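Side-chain contact in muconate cycloisomerase (Azorhizobium caulinodans, PDB 3MY9), which belongs to the mandelate racemase/muconate lactonizing enzyme family of the enolase superfamily and binds magnesium on a TIM-barrel-like C-terminal domain: residues T183-F188 and I192-D197. Numbering follows the deposited sequence.
Sequences TMRGEF and IDLRLD
Arg-185 and Ile-192 meet where helix 174-188 ends and the chain turns back into strand 193-197, the helix-to-strand half of a beta-alpha-beta unit in the barrel domain. The tight part is apolar. CG2 of Ile-192 sits 3.9 Å from CB of Phe-188 and approaches the root of its ring obliquely; chi1 of 62° puts CG1 between backbone N and carbonyl carbon, and both branches face Phe-188, CG1 lying 4.0 Å from that same CB. Met-154 of helix 147-157 and Val-158 pack on both side chains, which are buried. Met-184 is buried too, against Phe-147 and Met-154, but its contact across the segments is looser, SD to CD1 of Leu-194 at 4.3 Å.

The polar, partly exposed side belongs to Arg-185. Its chain bends at chi2 (-50°) and brings the guanidinium across Leu-194, whose CD2 lies 4.2 Å above the plane, over the centre of one face, and whose CB is 3.9 Å from NH2. In that plane NH1 donates to O of Ile-192, a long, bent bond (3.3 Å, 148° at the hydrogen) from above the carbonyl plane; Gly-189 O is NH1's stronger partner. NH2 reaches a water at 2.9 Å, which also accepts from N of Leu-194, and NE donates to Phe-217 O. Acceptors at all three nitrogens probably fix the guanidinium's rotation. Neutral carbonyls and water probably solvate the cation, whose hydrogen bonds tie helix end to strand start with no carboxylate from either segment touching it.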
# COMPACT_ATOMS: atom_id res chain seq x y z
N THR A 183 -24.82 34.86 7.51
CA THR A 183 -25.20 35.91 8.46
C THR A 183 -24.29 35.89 9.68
O THR A 183 -23.85 36.93 10.14
CB THR A 183 -26.67 35.77 8.93
OG1 THR A 183 -27.55 35.71 7.80
CG2 THR A 183 -27.07 36.91 9.86
N MET A 184 -23.98 34.70 10.18
CA MET A 184 -23.08 34.55 11.33
C MET A 184 -21.66 35.04 11.07
O MET A 184 -21.08 35.73 11.90
CB MET A 184 -23.01 33.10 11.81
CG MET A 184 -24.12 32.68 12.80
SD MET A 184 -24.03 30.91 13.12
CE MET A 184 -25.51 30.56 14.00
N ARG A 185 -21.08 34.68 9.92
CA ARG A 185 -19.73 35.15 9.59
C ARG A 185 -19.75 36.66 9.27
O ARG A 185 -18.80 37.36 9.60
CB ARG A 185 -19.09 34.34 8.44
CG ARG A 185 -18.58 32.93 8.84
CD ARG A 185 -17.71 32.94 10.08
NE ARG A 185 -16.98 31.69 10.24
CZ ARG A 185 -16.33 31.31 11.34
NH1 ARG A 185 -16.27 32.09 12.43
NH2 ARG A 185 -15.70 30.14 11.35
N GLY A 186 -20.83 37.16 8.68
CA GLY A 186 -20.97 38.60 8.39
C GLY A 186 -20.93 39.52 9.63
O GLY A 186 -20.35 40.60 9.59
N GLU A 187 -21.55 39.10 10.72
CA GLU A 187 -21.54 39.90 11.94
C GLU A 187 -20.31 39.68 12.82
O GLU A 187 -19.74 40.63 13.38
CB GLU A 187 -22.76 39.61 12.78
CG GLU A 187 -22.80 40.47 14.07
CD GLU A 187 -24.19 40.83 14.49
OE1 GLU A 187 -24.34 41.58 15.50
OE2 GLU A 187 -25.13 40.37 13.80
N PHE A 188 -19.95 38.41 12.99
CA PHE A 188 -18.99 38.01 13.99
C PHE A 188 -17.60 37.72 13.45
O PHE A 188 -16.63 37.77 14.19
CB PHE A 188 -19.52 36.79 14.73
CG PHE A 188 -20.80 37.05 15.50
CD1 PHE A 188 -20.78 37.82 16.65
CD2 PHE A 188 -22.00 36.48 15.11
CE1 PHE A 188 -21.95 38.06 17.37
CE2 PHE A 188 -23.16 36.68 15.82
CZ PHE A 188 -23.15 37.48 16.94
N ILE A 192 -15.96 34.48 16.74
CA ILE A 192 -16.54 33.25 17.25
C ILE A 192 -15.77 32.06 16.72
O ILE A 192 -15.30 32.07 15.58
CB ILE A 192 -18.05 33.09 16.91
CG1 ILE A 192 -18.28 33.03 15.40
CG2 ILE A 192 -18.88 34.22 17.56
CD1 ILE A 192 -19.67 32.64 15.04
N ASP A 193 -15.63 31.07 17.58
CA ASP A 193 -15.07 29.80 17.30
C ASP A 193 -16.27 28.91 16.97
O ASP A 193 -16.89 28.35 17.86
CB ASP A 193 -14.29 29.31 18.54
CG ASP A 193 -13.73 27.90 18.40
OD1 ASP A 193 -14.04 27.20 17.41
OD2 ASP A 193 -12.98 27.46 19.29
N LEU A 194 -16.58 28.79 15.67
CA LEU A 194 -17.80 28.17 15.21
C LEU A 194 -17.55 26.74 14.76
O LEU A 194 -16.71 26.51 13.90
CB LEU A 194 -18.36 28.96 14.02
CG LEU A 194 -19.63 28.44 13.35
CD1 LEU A 194 -20.78 28.36 14.34
CD2 LEU A 194 -20.04 29.34 12.17
N ARG A 195 -18.30 25.80 15.33
CA ARG A 195 -18.22 24.40 14.96
C ARG A 195 -19.55 23.96 14.37
O ARG A 195 -20.59 24.54 14.70
CB ARG A 195 -17.91 23.54 16.20
CG ARG A 195 -16.53 23.79 16.79
CD ARG A 195 -16.60 24.66 18.04
NE ARG A 195 -15.28 24.95 18.56
CZ ARG A 195 -14.73 24.30 19.58
NH1 ARG A 195 -15.35 23.32 20.20
NH2 ARG A 195 -13.54 24.65 19.97
N LEU A 196 -19.53 22.98 13.48
CA LEU A 196 -20.77 22.44 12.90
C LEU A 196 -20.90 20.97 13.27
O LEU A 196 -19.90 20.26 13.33
CB LEU A 196 -20.78 22.53 11.37
CG LEU A 196 -20.40 23.88 10.75
CD1 LEU A 196 -20.47 23.83 9.19
CD2 LEU A 196 -21.32 24.96 11.26
N ASP A 197 -22.11 20.50 13.47
CA ASP A 197 -22.35 19.11 13.80
C ASP A 197 -23.48 18.56 12.95
O ASP A 197 -24.59 19.01 13.07
CB ASP A 197 -22.73 19.03 15.27
CG ASP A 197 -22.75 17.61 15.80
OD1 ASP A 197 -22.80 17.49 17.04
OD2 ASP A 197 -22.65 16.63 15.01
O HOH W 1 -14.27 29.24 13.66